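Local coordinates for protein putative carbonic anhydrase (Streptococcus mutans, PDB 3LAS) that probably catalyses the reversible, zinc-dependent interconversion of carbon dioxide and hydrogencarbonate as a beta-class carbonic anhydrase, at residues I76-L81 / P142-D147; T92-Q97 / L122-I127. All coordinates share one frame; numbering follows the deposited sequence.

Contact 1. Residues I76-L81 / P142-D147; sequences ISEQQL and PLIPED
The C-terminal turns of helix 68-80 stand beside the irregular loop that joins helix 127-140 to strand 149-155, and the backbones come closest at Glu78 and Ile144, whose CA atoms are 8.3 Å apart. That gap is spanned by the side chains of Glu78 and Gln79 and by one water. Beyond CG the Glu78 chain runs extended (chi2 170°), which carries OE1 to within 3.7 Å of Ile144 CD1, the two side chains crossing at about a right angle; the same oxygen lies 3.8 Å from Pro145 CD. No direct hydrogen bond links the segments. Instead the water donates to Glu78 OE1 at 2.7 Å and to Leu143 O at 2.8 Å, and accepts from Gln79 NE2 at 2.9 Å. Both segments lie at one margin of the alpha/beta fold of a beta-class carbonic anhydrase, where Ile144 and Glu78 also touch Ile86 on strand 85-91. The Gln79 chain bends at chi2 (-46°), and its NE2 meets the Pro145 ring from the opposite direction, 3.8 Å from CG. Gln79 further packs on Asp111 of the second subunit, while Leu143 rests on Ile71 and Val75 of helix 68-80.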
loop_
_atom_site.group_PDB
_atom_site.type_symbol
_atom_site.label_atom_id
_atom_site.label_comp_id
_atom_site.label_asym_id
_atom_site.label_seq_id
_atom_site.Cartn_x
_atom_site.Cartn_y
_atom_site.Cartn_z
ATOM N N ILE A 76 -2.313 13.728 1.985
ATOM C CA ILE A 76 -1.695 14.069 0.696
ATOM C C ILE A 76 -2.659 13.720 -0.403
ATOM O O ILE A 76 -2.906 14.548 -1.343
ATOM C CB ILE A 76 -0.314 13.327 0.561
ATOM C CG1 ILE A 76 0.637 13.922 1.576
ATOM C CG2 ILE A 76 0.185 13.439 -0.876
ATOM C CD1 ILE A 76 1.880 12.995 1.786
ATOM N N SER A 77 -3.254 12.545 -0.387
ATOM C CA SER A 77 -4.195 12.156 -1.462
ATOM C C SER A 77 -5.348 13.149 -1.638
ATOM O O SER A 77 -5.726 13.436 -2.771
ATOM C CB SER A 77 -4.751 10.749 -1.076
ATOM O OG SER A 77 -5.700 10.302 -2.025
ATOM N N GLU A 78 -5.880 13.590 -0.501
ATOM C CA GLU A 78 -7.073 14.434 -0.499
ATOM C C GLU A 78 -6.757 15.903 -0.731
ATOM O O GLU A 78 -7.392 16.586 -1.585
ATOM C CB GLU A 78 -7.800 14.283 0.827
ATOM C CG GLU A 78 -8.449 12.885 0.917
ATOM C CD GLU A 78 -9.000 12.478 2.214
ATOM O OE1 GLU A 78 -8.842 13.156 3.242
ATOM O OE2 GLU A 78 -9.553 11.319 2.288
ATOM N N GLN A 79 -5.762 16.442 -0.011
ATOM C CA GLN A 79 -5.555 17.889 -0.055
ATOM C C GLN A 79 -4.609 18.243 -1.126
ATOM O O GLN A 79 -4.717 19.375 -1.678
ATOM C CB GLN A 79 -5.059 18.421 1.322
ATOM C CG GLN A 79 -6.065 18.089 2.459
ATOM C CD GLN A 79 -7.518 18.361 2.188
ATOM O OE1 GLN A 79 -7.847 19.384 1.564
ATOM N NE2 GLN A 79 -8.413 17.502 2.599
ATOM N N GLN A 80 -3.626 17.439 -1.491
ATOM C CA GLN A 80 -2.757 17.773 -2.600
ATOM C C GLN A 80 -3.293 17.156 -3.900
ATOM O O GLN A 80 -3.201 17.778 -4.964
ATOM C CB GLN A 80 -1.361 17.278 -2.238
ATOM C CG GLN A 80 -0.216 17.718 -3.161
ATOM C CD GLN A 80 0.168 19.156 -3.085
ATOM O OE1 GLN A 80 -0.530 19.945 -2.453
ATOM N NE2 GLN A 80 1.219 19.521 -3.783
ATOM N N LEU A 81 -3.882 15.972 -3.875
ATOM C CA LEU A 81 -4.227 15.197 -5.064
ATOM C C LEU A 81 -5.713 15.043 -5.332
ATOM O O LEU A 81 -6.056 14.251 -6.218
ATOM C CB LEU A 81 -3.394 13.884 -5.128
ATOM C CG LEU A 81 -1.922 14.093 -4.980
ATOM C CD1 LEU A 81 -1.147 12.768 -4.879
ATOM C CD2 LEU A 81 -1.328 14.974 -6.165
ATOM N N PRO A 142 -8.801 14.780 12.886
ATOM C CA PRO A 142 -9.083 16.139 12.337
ATOM C C PRO A 142 -8.437 16.368 10.990
ATOM O O PRO A 142 -8.689 17.397 10.330
ATOM C CB PRO A 142 -8.496 17.082 13.395
ATOM C CG PRO A 142 -7.435 16.204 14.101
ATOM C CD PRO A 142 -7.877 14.730 14.048
ATOM N N LEU A 143 -7.595 15.476 10.510
ATOM C CA LEU A 143 -6.963 15.654 9.241
ATOM C C LEU A 143 -7.841 15.092 8.139
ATOM O O LEU A 143 -7.452 15.287 6.953
ATOM C CB LEU A 143 -5.576 15.029 9.241
ATOM C CG LEU A 143 -4.535 15.696 10.144
ATOM C CD1 LEU A 143 -3.302 14.856 10.319
ATOM C CD2 LEU A 143 -4.167 17.006 9.482
ATOM N N ILE A 144 -8.899 14.382 8.430
ATOM C CA ILE A 144 -9.775 13.806 7.367
ATOM C C ILE A 144 -11.102 14.588 7.488
ATOM O O ILE A 144 -11.803 14.523 8.496
ATOM C CB ILE A 144 -10.009 12.308 7.627
ATOM C CG1 ILE A 144 -8.743 11.495 7.697
ATOM C CG2 ILE A 144 -10.952 11.788 6.542
ATOM C CD1 ILE A 144 -7.877 11.505 6.452
ATOM N N PRO A 145 -11.468 15.342 6.470
ATOM C CA PRO A 145 -12.622 16.205 6.586
ATOM C C PRO A 145 -13.910 15.436 6.714
ATOM O O PRO A 145 -14.036 14.290 6.315
ATOM C CB PRO A 145 -12.764 16.789 5.158
ATOM C CG PRO A 145 -11.532 16.832 4.642
ATOM C CD PRO A 145 -10.651 15.756 5.359
ATOM N N GLU A 146 -14.887 16.127 7.257
ATOM C CA GLU A 146 -16.233 15.601 7.333
ATOM C C GLU A 146 -16.917 15.402 5.983
ATOM O O GLU A 146 -17.668 14.515 5.930
ATOM C CB GLU A 146 -17.080 16.542 8.165
ATOM N N ASP A 147 -16.677 16.134 4.859
ATOM C CA ASP A 147 -17.621 15.832 3.652
ATOM C C ASP A 147 -16.953 14.702 2.829
ATOM O O ASP A 147 -16.895 14.833 1.544
ATOM C CB ASP A 147 -17.878 17.050 2.721
HETATM O O HOH W 1 -7.419 15.208 4.133
#

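Contact 2. Residues T92-Q97 / L122-I127; sequences TDCGAQ and LPFTDI. With ZN (zinc ion), chain C.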
loop_
_atom_site.group_PDB
_atom_site.type_symbol
_atom_site.label_atom_id
_atom_site.label_comp_id
_atom_site.label_asym_id
_atom_site.label_seq_id
_atom_site.Cartn_x
_atom_site.Cartn_y
_atom_site.Cartn_z
ATOM N N THR A 92 -10.614 -11.783 3.903
ATOM C CA THR A 92 -10.634 -13.086 4.638
ATOM C C THR A 92 -9.278 -13.697 4.599
ATOM O O THR A 92 -8.431 -13.485 3.688
ATOM C CB THR A 92 -11.693 -14.009 3.980
ATOM O OG1 THR A 92 -11.289 -14.278 2.612
ATOM C CG2 THR A 92 -13.107 -13.352 4.043
ATOM N N ASP A 93 -9.015 -14.554 5.580
ATOM C CA ASP A 93 -7.754 -15.233 5.735
ATOM C C ASP A 93 -6.597 -14.227 5.800
ATOM O O ASP A 93 -5.536 -14.422 5.204
ATOM C CB ASP A 93 -7.518 -16.285 4.655
ATOM C CG ASP A 93 -6.377 -17.238 4.986
ATOM O OD1 ASP A 93 -6.163 -17.573 6.190
ATOM O OD2 ASP A 93 -5.678 -17.715 4.074
ATOM N N CYS A 94 -6.746 -13.172 6.570
ATOM C CA CYS A 94 -5.701 -12.152 6.710
ATOM C C CYS A 94 -4.677 -12.571 7.748
ATOM O O CYS A 94 -4.988 -13.172 8.812
ATOM C CB CYS A 94 -6.339 -10.861 7.101
ATOM S SG CYS A 94 -5.183 -9.421 7.231
ATOM N N GLY A 95 -3.413 -12.259 7.451
ATOM C CA GLY A 95 -2.329 -12.503 8.361
ATOM C C GLY A 95 -2.562 -11.854 9.713
ATOM O O GLY A 95 -2.080 -12.366 10.753
ATOM N N ALA A 96 -3.347 -10.764 9.781
ATOM C CA ALA A 96 -3.642 -10.141 11.092
ATOM C C ALA A 96 -4.416 -10.989 11.979
ATOM O O ALA A 96 -4.455 -10.686 13.232
ATOM C CB ALA A 96 -4.414 -8.792 10.793
ATOM N N GLN A 97 -5.065 -12.022 11.501
ATOM C CA GLN A 97 -5.881 -12.908 12.370
ATOM C C GLN A 97 -5.041 -14.049 12.849
ATOM O O GLN A 97 -5.526 -14.942 13.561
ATOM C CB GLN A 97 -7.028 -13.551 11.581
ATOM C CG GLN A 97 -7.905 -12.554 11.058
ATOM C CD GLN A 97 -8.967 -13.055 10.135
ATOM O OE1 GLN A 97 -8.725 -13.392 8.982
ATOM N NE2 GLN A 97 -10.170 -13.075 10.638
ATOM N N LEU A 122 -1.119 -4.413 15.512
ATOM C CA LEU A 122 -2.454 -4.183 14.968
ATOM C C LEU A 122 -3.164 -5.442 14.462
ATOM O O LEU A 122 -3.830 -5.437 13.433
ATOM C CB LEU A 122 -2.543 -3.049 13.931
ATOM C CG LEU A 122 -1.893 -1.758 14.314
ATOM C CD1 LEU A 122 -1.814 -0.742 13.173
ATOM C CD2 LEU A 122 -2.562 -1.139 15.543
ATOM N N PRO A 123 -3.096 -6.596 15.182
ATOM C CA PRO A 123 -3.876 -7.765 14.807
ATOM C C PRO A 123 -5.367 -7.545 15.004
ATOM O O PRO A 123 -5.755 -6.554 15.687
ATOM C CB PRO A 123 -3.334 -8.890 15.783
ATOM C CG PRO A 123 -3.034 -8.090 17.048
ATOM C CD PRO A 123 -2.424 -6.754 16.501
ATOM N N PHE A 124 -6.126 -8.473 14.470
ATOM C CA PHE A 124 -7.581 -8.436 14.776
ATOM C C PHE A 124 -8.074 -9.866 14.679
ATOM O O PHE A 124 -7.494 -10.791 13.992
ATOM C CB PHE A 124 -8.338 -7.463 13.791
ATOM C CG PHE A 124 -8.280 -7.836 12.323
ATOM C CD1 PHE A 124 -9.034 -8.873 11.828
ATOM C CD2 PHE A 124 -7.548 -7.063 11.464
ATOM C CE1 PHE A 124 -9.030 -9.162 10.440
ATOM C CE2 PHE A 124 -7.545 -7.328 10.057
ATOM C CZ PHE A 124 -8.246 -8.366 9.588
ATOM N N THR A 125 -9.292 -10.041 15.208
ATOM C CA THR A 125 -9.940 -11.345 15.105
ATOM C C THR A 125 -11.258 -11.340 14.341
ATOM O O THR A 125 -11.640 -12.317 13.660
ATOM C CB THR A 125 -10.269 -11.974 16.534
ATOM O OG1 THR A 125 -10.773 -10.992 17.442
ATOM C CG2 THR A 125 -8.940 -12.560 17.051
ATOM N N ASP A 126 -11.989 -10.243 14.421
ATOM C CA ASP A 126 -13.330 -10.145 13.823
ATOM C C ASP A 126 -13.197 -9.159 12.696
ATOM O O ASP A 126 -12.877 -7.987 12.909
ATOM C CB ASP A 126 -14.246 -9.647 14.920
ATOM C CG ASP A 126 -15.693 -9.483 14.495
ATOM O OD1 ASP A 126 -15.989 -8.997 13.432
ATOM O OD2 ASP A 126 -16.594 -9.811 15.345
ATOM N N ILE A 127 -13.313 -9.665 11.493
ATOM C CA ILE A 127 -13.020 -8.830 10.318
ATOM C C ILE A 127 -13.922 -7.620 10.259
ATOM O O ILE A 127 -13.497 -6.486 9.987
ATOM C CB ILE A 127 -13.045 -9.571 8.982
ATOM C CG1 ILE A 127 -12.193 -10.839 9.005
ATOM C CG2 ILE A 127 -12.483 -8.708 7.913
ATOM C CD1 ILE A 127 -12.589 -11.729 7.678
HETATM ZN ZN ZN C . -4.198 -9.344 5.151
HETATM O O HOH W 2 -2.704 -10.883 4.930
#
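Ala96 O accepts a hydrogen bond from Phe124 N at 3.0 Å, joining the short 3-10 turn 95-97 to the loop ahead of helix 127-140. The donor sits well above the carbonyl plane, 52° out of it. Next to this bond, Gln97 CA directs its hydrogen at Phe124 O in a CA-H...O contact of 3.1 Å. The Gln97 amide uses both ends in the conformer described, one of two modelled: OE1 takes the Cys94 N-H in the carbonyl plane at 3.1 Å, tying its own turn together, while NE2 gives a weak hydrogen bond of 3.4 Å to Thr125 O and lies beside Ile127 CG1. Phe124 has chi1 near 62°, with CG between the backbone N and the carbonyl carbon, a rotamer that places the ring against Ala96 CB and the side chains of Cys94 and Gln97. Ala96 CB makes a CH-pi contact over one face, 3.9 Å from the centroid, whereas Gln97 CG and Cys94 CB approach obliquely.

This turn carries part of the metal site of a beta-class carbonic anhydrase: Cys94 SG binds zinc at 2.3 Å, Cys38 and His91 supply the other protein ligands, and a water completes the set. Two backbone donors lie around the metal. Ala96 N donates to Cys94 SG, giving the sulfur a second partner besides zinc, and Gly95 N donates to the zinc-bound water at 3.0 Å. The sulfur is also obliquely placed beside the Phe124 ring. At the other end, Ile127 CD1 packs against Thr92 CA and CG2, while Thr92 OG1 is hydrogen-bonded to Val157 N. Asp126 N-caps helix 127-140, its OD1 accepting from Glu129 N.

Overall arrangement
Contact 1 and contact 2 lie in different parts of one alpha/beta domain, their centres 27 Å apart and their nearest atoms about 15 Å apart. Along the chain the order is 76-81, 92-97, 122-127, 142-147, so contact 2 falls wholly between the two halves of contact 1. Strand 85-91 of the central mixed sheet leads from the first segment of contact 1 to the first of contact 2, and helix 127-140 leads from the second segment of contact 2 back to the second of contact 1. Contact 2 supplies one of the zinc ligands, Cys94, whereas contact 1 is packing remote from the zinc; both touch the second subunit of the dimeric assembly.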